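Local structure of Serine/threonine-protein phosphatase 2A regulatory subunit B'' subunit alpha (Homo sapiens, 4I5J) at residues A[241-246]-A[260-265]; A[143-148]-A[272-277]. The protein serves as a calcium-binding EF-hand regulatory subunit of protein phosphatase 2A, and might modulate substrate selectivity, catalytic activity and localization of the catalytic enzyme. All blocks are in the same frame, centred on the assembly; numbering follows the deposited sequence.

Interaction 1 of 2, residues A[241-246]-A[260-265]; sequences LDLVKP and CRMAHI
Leu243 reaches from the last turn of helix 233-244 to Met262 and Ile265, a small example of how one branched side chain can join the end of one helix to the start of another. CB itself makes no close approach to the other segment, but with CG anti to the backbone N (chi1 -179°) the fork is carried across to it. CG lies 4.1 Å from Met262 CB. Beyond it the two methyls divide the work: CD1 sits against Met262, 3.8 Å from its CG, whereas CD2 meets the branch methyl of Ile265, with CG2 at 3.6 Å. The leucine crosses each of these side chains at about a right angle. Replacing the leucine by an alanine takes away both methyls, which would probably leave a gap facing Met262 and Ile265.

Beside this fork the contact is closer to the backbone. Cys260 CB approaches the carbonyl oxygen of Val244 at 3.4 Å, and its SG lies 4.0 Å from Val244 CG2. The same sulfur accepts a hydrogen bond from Met262 N (3.2 Å, with an angle of 159° at the hydrogen), bracing the turn through Arg261, which has positive phi, just ahead of helix 263-271. Lys245, also with positive phi, ends helix 233-244 on the other side. Val244 also packs on Asp256 and Leu257, so the end of helix 233-244 is held against both helix 254-260 and the start of helix 263-271.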
ATOM      1  N   LEU A 241      21.286 -10.583  -5.698  1.00 52.81           N
ATOM      2  CA  LEU A 241      22.002  -9.576  -6.460  1.00 50.64           C
ATOM      3  C   LEU A 241      21.915  -9.898  -7.939  1.00 48.58           C
ATOM      4  O   LEU A 241      21.731  -9.001  -8.760  1.00 50.60           O
ATOM      5  CB  LEU A 241      23.452  -9.470  -6.008  1.00 49.86           C
ATOM      6  CG  LEU A 241      23.699  -8.752  -4.683  1.00 49.02           C
ATOM      7  CD1 LEU A 241      25.224  -8.805  -4.344  1.00 44.76           C
ATOM      8  CD2 LEU A 241      23.170  -7.317  -4.759  1.00 38.84           C
ATOM      9  N   ASP A 242      22.036 -11.177  -8.283  1.00 52.13           N
ATOM     10  CA  ASP A 242      21.857 -11.591  -9.669  1.00 58.01           C
ATOM     11  C   ASP A 242      20.416 -11.303 -10.090  1.00 59.90           C
ATOM     12  O   ASP A 242      20.150 -10.922 -11.233  1.00 65.89           O
ATOM     13  CB  ASP A 242      22.202 -13.066  -9.844  1.00 65.29           C
ATOM     14  CG  ASP A 242      23.668 -13.362  -9.543  1.00 82.06           C
ATOM     15  OD1 ASP A 242      24.505 -12.428  -9.621  1.00 83.32           O
ATOM     16  OD2 ASP A 242      23.992 -14.530  -9.230  1.00 89.76           O
ATOM     17  N   LEU A 243      19.487 -11.446  -9.152  1.00 50.80           N
ATOM     18  CA  LEU A 243      18.091 -11.171  -9.456  1.00 53.15           C
ATOM     19  C   LEU A 243      17.860  -9.699  -9.787  1.00 59.26           C
ATOM     20  O   LEU A 243      17.217  -9.380 -10.789  1.00 58.14           O
ATOM     21  CB  LEU A 243      17.193 -11.590  -8.299  1.00 52.48           C
ATOM     22  CG  LEU A 243      15.699 -11.364  -8.532  1.00 57.07           C
ATOM     23  CD1 LEU A 243      15.236 -12.121  -9.768  1.00 60.53           C
ATOM     24  CD2 LEU A 243      14.913 -11.797  -7.308  1.00 52.94           C
ATOM     25  N   VAL A 244      18.406  -8.810  -8.956  1.00 56.81           N
ATOM     26  CA  VAL A 244      18.070  -7.386  -9.009  1.00 52.46           C
ATOM     27  C   VAL A 244      19.012  -6.587  -9.918  1.00 53.04           C
ATOM     28  O   VAL A 244      18.621  -5.563 -10.489  1.00 55.29           O
ATOM     29  CB  VAL A 244      18.025  -6.780  -7.570  1.00 44.65           C
ATOM     30  CG1 VAL A 244      17.962  -5.256  -7.583  1.00 39.60           C
ATOM     31  CG2 VAL A 244      16.834  -7.330  -6.804  1.00 42.42           C
ATOM     32  N   LYS A 245      20.238  -7.077 -10.073  1.00 54.33           N
ATOM     33  CA  LYS A 245      21.299  -6.338 -10.770  1.00 50.22           C
ATOM     34  C   LYS A 245      21.365  -4.860 -10.377  1.00 49.16           C
ATOM     35  O   LYS A 245      21.241  -3.981 -11.229  1.00 56.81           O
ATOM     36  CB  LYS A 245      21.138  -6.434 -12.292  1.00 54.14           C
ATOM     37  CG  LYS A 245      20.711  -7.803 -12.829  1.00 65.44           C
ATOM     38  CD  LYS A 245      21.887  -8.725 -13.031  1.00 71.76           C
ATOM     39  CE  LYS A 245      21.525  -9.857 -13.986  1.00 72.43           C
ATOM     40  NZ  LYS A 245      20.354 -10.618 -13.496  1.00 75.46           N
ATOM     41  N   PRO A 246      21.581  -4.570  -9.090  1.00 47.69           N
ATOM     42  CA  PRO A 246      21.630  -3.153  -8.722  1.00 43.27           C
ATOM     43  C   PRO A 246      22.892  -2.460  -9.238  1.00 47.84           C
ATOM     44  O   PRO A 246      23.890  -3.122  -9.518  1.00 42.59           O
ATOM     45  CB  PRO A 246      21.653  -3.202  -7.196  1.00 41.51           C
ATOM     46  CG  PRO A 246      22.348  -4.476  -6.887  1.00 47.90           C
ATOM     47  CD  PRO A 246      21.898  -5.450  -7.951  1.00 49.94           C
ATOM     48  N   CYS A 260      14.365  -3.699 -11.976  1.00 64.05           N
ATOM     49  CA  CYS A 260      14.611  -5.123 -12.175  1.00 60.64           C
ATOM     50  C   CYS A 260      13.330  -5.873 -12.484  1.00 64.23           C
ATOM     51  O   CYS A 260      13.373  -6.993 -12.995  1.00 62.05           O
ATOM     52  CB  CYS A 260      15.292  -5.741 -10.956  1.00 60.45           C
ATOM     53  SG  CYS A 260      14.181  -6.186  -9.587  1.00 54.64           S
ATOM     54  N   ARG A 261      12.198  -5.253 -12.148  1.00 66.77           N
ATOM     55  CA  ARG A 261      10.869  -5.809 -12.400  1.00 64.69           C
ATOM     56  C   ARG A 261      10.567  -7.083 -11.597  1.00 59.59           C
ATOM     57  O   ARG A 261       9.538  -7.707 -11.795  1.00 62.00           O
ATOM     58  CB  ARG A 261      10.628  -5.997 -13.909  1.00 74.32           C
ATOM     59  CG  ARG A 261      10.746  -4.687 -14.696  1.00 82.87           C
ATOM     60  CD  ARG A 261      11.268  -4.891 -16.117  1.00 96.49           C
ATOM     61  NE  ARG A 261      10.201  -5.194 -17.072  1.00110.28           N
ATOM     62  CZ  ARG A 261      10.347  -5.183 -18.397  1.00117.02           C
ATOM     63  NH1 ARG A 261      11.522  -4.879 -18.940  1.00117.96           N
ATOM     64  NH2 ARG A 261       9.316  -5.471 -19.182  1.00119.05           N
ATOM     65  N   MET A 262      11.443  -7.442 -10.665  1.00 59.10           N
ATOM     66  CA  MET A 262      11.239  -8.638  -9.842  1.00 62.80           C
ATOM     67  C   MET A 262      11.180  -8.342  -8.338  1.00 59.00           C
ATOM     68  O   MET A 262      11.396  -9.237  -7.503  1.00 54.60           O
ATOM     69  CB  MET A 262      12.334  -9.674 -10.127  1.00 67.47           C
ATOM     70  CG  MET A 262      11.833 -10.936 -10.826  1.00 77.41           C
ATOM     71  SD  MET A 262      11.013 -10.617 -12.405  1.00113.44           S
ATOM     72  CE  MET A 262      12.368  -9.986 -13.395  1.00 82.85           C
ATOM     73  N   ALA A 263      10.862  -7.093  -8.004  1.00 53.59           N
ATOM     74  CA  ALA A 263      10.877  -6.633  -6.620  1.00 47.22           C
ATOM     75  C   ALA A 263      10.084  -7.542  -5.692  1.00 45.87           C
ATOM     76  O   ALA A 263      10.464  -7.741  -4.540  1.00 47.52           O
ATOM     77  CB  ALA A 263      10.363  -5.207  -6.531  1.00 44.04           C
ATOM     78  N   HIS A 264       8.992  -8.109  -6.198  1.00 47.56           N
ATOM     79  CA  HIS A 264       8.119  -8.927  -5.366  1.00 46.09           C
ATOM     80  C   HIS A 264       8.801 -10.207  -4.921  1.00 48.95           C
ATOM     81  O   HIS A 264       8.565 -10.694  -3.813  1.00 54.15           O
ATOM     82  CB  HIS A 264       6.798  -9.240  -6.089  1.00 52.99           C
ATOM     83  CG  HIS A 264       6.968  -9.947  -7.395  1.00 56.54           C
ATOM     84  ND1 HIS A 264       7.425  -9.310  -8.531  1.00 62.00           N
ATOM     85  CD2 HIS A 264       6.730 -11.230  -7.755  1.00 53.97           C
ATOM     86  CE1 HIS A 264       7.472 -10.173  -9.529  1.00 64.16           C
ATOM     87  NE2 HIS A 264       7.058 -11.346  -9.084  1.00 66.42           N
ATOM     88  N   ILE A 265       9.650 -10.749  -5.783  1.00 54.41           N
ATOM     89  CA  ILE A 265      10.406 -11.945  -5.440  1.00 53.70           C
ATOM     90  C   ILE A 265      11.434 -11.632  -4.367  1.00 50.49           C
ATOM     91  O   ILE A 265      11.528 -12.345  -3.362  1.00 49.49           O
ATOM     92  CB  ILE A 265      11.091 -12.531  -6.668  1.00 60.41           C
ATOM     93  CG1 ILE A 265      10.028 -13.059  -7.636  1.00 69.19           C
ATOM     94  CG2 ILE A 265      12.023 -13.641  -6.266  1.00 52.56           C
ATOM     95  CD1 ILE A 265      10.619 -13.713  -8.867  1.00 76.46           C
TER

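Interaction 2 of 2, residues A[143-148]-A[272-277]; sequences DQASSS and NLEKYL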
ATOM      1  N   ASP A 143      -2.119 -16.191   7.842  1.00 69.49           N
ATOM      2  CA  ASP A 143      -1.367 -17.247   8.515  1.00 77.41           C
ATOM      3  C   ASP A 143       0.115 -16.926   8.690  1.00 75.03           C
ATOM      4  O   ASP A 143       0.977 -17.691   8.245  1.00 71.71           O
ATOM      5  CB  ASP A 143      -1.549 -18.571   7.773  1.00 85.85           C
ATOM      6  CG  ASP A 143      -2.998 -19.025   7.750  1.00 91.29           C
ATOM      7  OD1 ASP A 143      -3.662 -18.955   8.808  1.00 92.61           O
ATOM      8  OD2 ASP A 143      -3.479 -19.436   6.674  1.00 92.67           O
ATOM      9  N   GLN A 144       0.392 -15.792   9.333  1.00 74.31           N
ATOM     10  CA  GLN A 144       1.760 -15.333   9.597  1.00 71.97           C
ATOM     11  C   GLN A 144       2.627 -15.203   8.351  1.00 68.62           C
ATOM     12  O   GLN A 144       3.842 -15.415   8.416  1.00 68.23           O
ATOM     13  CB  GLN A 144       2.458 -16.243  10.607  1.00 72.62           C
ATOM     14  CG  GLN A 144       1.980 -16.068  12.019  1.00 72.86           C
ATOM     15  CD  GLN A 144       2.285 -17.273  12.863  1.00 76.67           C
ATOM     16  OE1 GLN A 144       1.737 -18.351  12.637  1.00 81.66           O
ATOM     17  NE2 GLN A 144       3.170 -17.111  13.836  1.00 75.05           N
ATOM     18  N   ALA A 145       2.003 -14.843   7.232  1.00 64.55           N
ATOM     19  CA  ALA A 145       2.704 -14.747   5.957  1.00 63.67           C
ATOM     20  C   ALA A 145       3.884 -13.779   6.033  1.00 71.64           C
ATOM     21  O   ALA A 145       4.879 -13.958   5.329  1.00 74.81           O
ATOM     22  CB  ALA A 145       1.750 -14.334   4.850  1.00 61.75           C
ATOM     23  N   SER A 146       3.766 -12.766   6.895  1.00 71.81           N
ATOM     24  CA  SER A 146       4.802 -11.746   7.067  1.00 65.45           C
ATOM     25  C   SER A 146       5.616 -11.950   8.348  1.00 58.66           C
ATOM     26  O   SER A 146       5.088 -12.414   9.366  1.00 58.41           O
ATOM     27  CB  SER A 146       4.179 -10.348   7.043  1.00 62.05           C
ATOM     28  OG  SER A 146       3.589 -10.081   5.782  1.00 57.72           O
ATOM     29  N   SER A 147       6.903 -11.601   8.286  1.00 50.07           N
ATOM     30  CA  SER A 147       7.821 -11.807   9.406  1.00 41.58           C
ATOM     31  C   SER A 147       7.619 -10.777  10.504  1.00 42.72           C
ATOM     32  O   SER A 147       7.218  -9.642  10.229  1.00 52.45           O
ATOM     33  CB  SER A 147       9.276 -11.752   8.913  1.00 48.90           C
ATOM     34  OG  SER A 147       9.702 -10.420   8.658  1.00 49.13           O
ATOM     35  N   SER A 148       7.930 -11.142  11.744  1.00 37.64           N
ATOM     36  CA  SER A 148       7.779 -10.192  12.840  1.00 43.44           C
ATOM     37  C   SER A 148       8.649  -8.948  12.656  1.00 49.64           C
ATOM     38  O   SER A 148       8.349  -7.875  13.205  1.00 46.97           O
ATOM     39  CB  SER A 148       8.111 -10.842  14.175  1.00 45.86           C
ATOM     40  OG  SER A 148       9.502 -10.780  14.422  1.00 59.74           O
ATOM     41  N   ASN A 272       8.475 -12.915   3.489  1.00 56.78           N
ATOM     42  CA  ASN A 272       7.284 -13.764   3.313  1.00 59.16           C
ATOM     43  C   ASN A 272       7.745 -15.212   3.087  1.00 58.07           C
ATOM     44  O   ASN A 272       7.854 -15.679   1.947  1.00 58.85           O
ATOM     45  CB  ASN A 272       6.384 -13.247   2.171  1.00 58.62           C
ATOM     46  CG  ASN A 272       4.997 -13.919   2.138  1.00 69.02           C
ATOM     47  OD1 ASN A 272       4.865 -15.131   2.321  1.00 70.25           O
ATOM     48  ND2 ASN A 272       3.961 -13.119   1.885  1.00 70.63           N
ATOM     49  N   LEU A 273       8.047 -15.901   4.187  1.00 57.50           N
ATOM     50  CA  LEU A 273       8.680 -17.227   4.145  1.00 65.67           C
ATOM     51  C   LEU A 273       7.876 -18.209   3.324  1.00 70.68           C
ATOM     52  O   LEU A 273       8.442 -19.018   2.602  1.00 76.32           O
ATOM     53  CB  LEU A 273       8.852 -17.786   5.561  1.00 73.24           C
ATOM     54  CG  LEU A 273       9.599 -19.114   5.753  1.00 76.23           C
ATOM     55  CD1 LEU A 273      11.008 -19.035   5.167  1.00 77.95           C
ATOM     56  CD2 LEU A 273       9.656 -19.498   7.238  1.00 72.72           C
ATOM     57  N   GLU A 274       6.552 -18.132   3.457  1.00 71.82           N
ATOM     58  CA  GLU A 274       5.614 -18.981   2.729  1.00 74.13           C
ATOM     59  C   GLU A 274       5.704 -18.785   1.222  1.00 70.38           C
ATOM     60  O   GLU A 274       5.827 -19.748   0.471  1.00 74.97           O
ATOM     61  CB  GLU A 274       4.177 -18.687   3.175  1.00 85.37           C
ATOM     62  CG  GLU A 274       3.745 -19.338   4.485  1.00 91.95           C
ATOM     63  CD  GLU A 274       2.258 -19.127   4.764  1.00 99.11           C
ATOM     64  OE1 GLU A 274       1.782 -17.983   4.597  1.00 97.95           O
ATOM     65  OE2 GLU A 274       1.565 -20.106   5.137  1.00102.24           O
ATOM     66  N   LYS A 275       5.615 -17.534   0.780  1.00 70.80           N
ATOM     67  CA  LYS A 275       5.727 -17.211  -0.643  1.00 76.32           C
ATOM     68  C   LYS A 275       7.147 -17.446  -1.172  1.00 82.81           C
ATOM     69  O   LYS A 275       7.354 -17.502  -2.383  1.00 88.58           O
ATOM     70  CB  LYS A 275       5.294 -15.761  -0.930  1.00 71.38           C
ATOM     71  CG  LYS A 275       3.799 -15.484  -0.843  1.00 74.02           C
ATOM     72  CD  LYS A 275       3.465 -14.043  -1.266  1.00 78.07           C
ATOM     73  CE  LYS A 275       1.942 -13.781  -1.277  1.00 80.21           C
ATOM     74  NZ  LYS A 275       1.572 -12.324  -1.324  1.00 73.59           N
ATOM     75  N   TYR A 276       8.121 -17.567  -0.270  1.00 82.76           N
ATOM     76  CA  TYR A 276       9.497 -17.851  -0.681  1.00 87.93           C
ATOM     77  C   TYR A 276       9.655 -19.321  -1.039  1.00 95.16           C
ATOM     78  O   TYR A 276      10.101 -19.656  -2.137  1.00 99.87           O
ATOM     79  CB  TYR A 276      10.511 -17.467   0.404  1.00 83.41           C
ATOM     80  CG  TYR A 276      11.931 -17.937   0.112  1.00 88.20           C
ATOM     81  CD1 TYR A 276      12.556 -17.623  -1.090  1.00 91.05           C
ATOM     82  CD2 TYR A 276      12.650 -18.681   1.045  1.00 88.75           C
ATOM     83  CE1 TYR A 276      13.856 -18.043  -1.359  1.00 92.26           C
ATOM     84  CE2 TYR A 276      13.950 -19.102   0.788  1.00 86.39           C
ATOM     85  CZ  TYR A 276      14.549 -18.781  -0.417  1.00 89.51           C
ATOM     86  OH  TYR A 276      15.844 -19.198  -0.688  1.00 90.97           O
ATOM     87  N   LEU A 277       9.282 -20.189  -0.101  1.00 94.38           N
ATOM     88  CA  LEU A 277       9.314 -21.634  -0.308  1.00 92.28           C
ATOM     89  C   LEU A 277       8.482 -22.038  -1.519  1.00 95.45           C
ATOM     90  O   LEU A 277       8.731 -23.071  -2.132  1.00102.45           O
ATOM     91  CB  LEU A 277       8.819 -22.359   0.945  1.00 89.83           C
ATOM     92  CG  LEU A 277       9.489 -21.880   2.236  1.00 88.15           C
ATOM     93  CD1 LEU A 277       8.994 -22.637   3.462  1.00 85.10           C
ATOM     94  CD2 LEU A 277      10.997 -21.977   2.108  1.00 90.48           C
TER
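Asn272 and Ala145 meet where the N-cap of helix 273-277 faces the loop between helices 135-138 and 148-154, within the EF-hand domain pair, and the case illustrates how a helix start can be packed against a loop without a conventional hydrogen bond between the two segments. The polar part of the contact centres on the carbonyl oxygen of Ala145. It receives a CA-H...O contact from Asn272, CA to O 3.1 Å, with an angle of 155° at the hydrogen. Asn272 OD1 also lies close to this oxygen, but both are acceptors and the pair is no bond.

Van der Waals contacts come next. The Ala145 methyl touches two polar side chains, its CB 3.7 Å from Glu274 OE1 and 3.9 Å from Asn272 ND2. Glu274, extended beyond CG, brings OE1 to the loop, within 3.6 Å of Ala145 CA.

Electrostatics are less favourable: Asp143 OD2 and Glu274 OE2 stand 5.3 Å apart, and these like charges probably repel each other mildly. Nearby, Ser147 is joined by backbone hydrogen bonding to Phe271, and its OG caps the next helix at Ile150 N.

Capping also fixes the asparagine. The chi1 of Asn272, -168°, sets CG beside the carbonyl carbon, and from there Asn272 OD1 accepts from Lys275 N at 3.0 Å, the donor standing above the carbonyl plane, 42° out of it.

Followed from the N terminus, the chain first enters interaction 2 at residues 143-148, in the loop ahead of helix 148-154. It then runs through 123 residues, most of them helical, including the calcium-binding EF-hand loop, before helix 273-277 closes this long loop. Interaction 1 is nested inside it: residues 241-246 and 260-265 close a short excursion of 13 residues that contains most of helix 254-260. Helix 263-271 then leads directly into helix 273-277, linking the two sites, whose centres are 19 Å apart. Interaction 1 ties the end of helix 233-244 to the start of helix 263-271, across helix 254-260, while interaction 2 brings the last modelled helix back to the EF-hand domain pair.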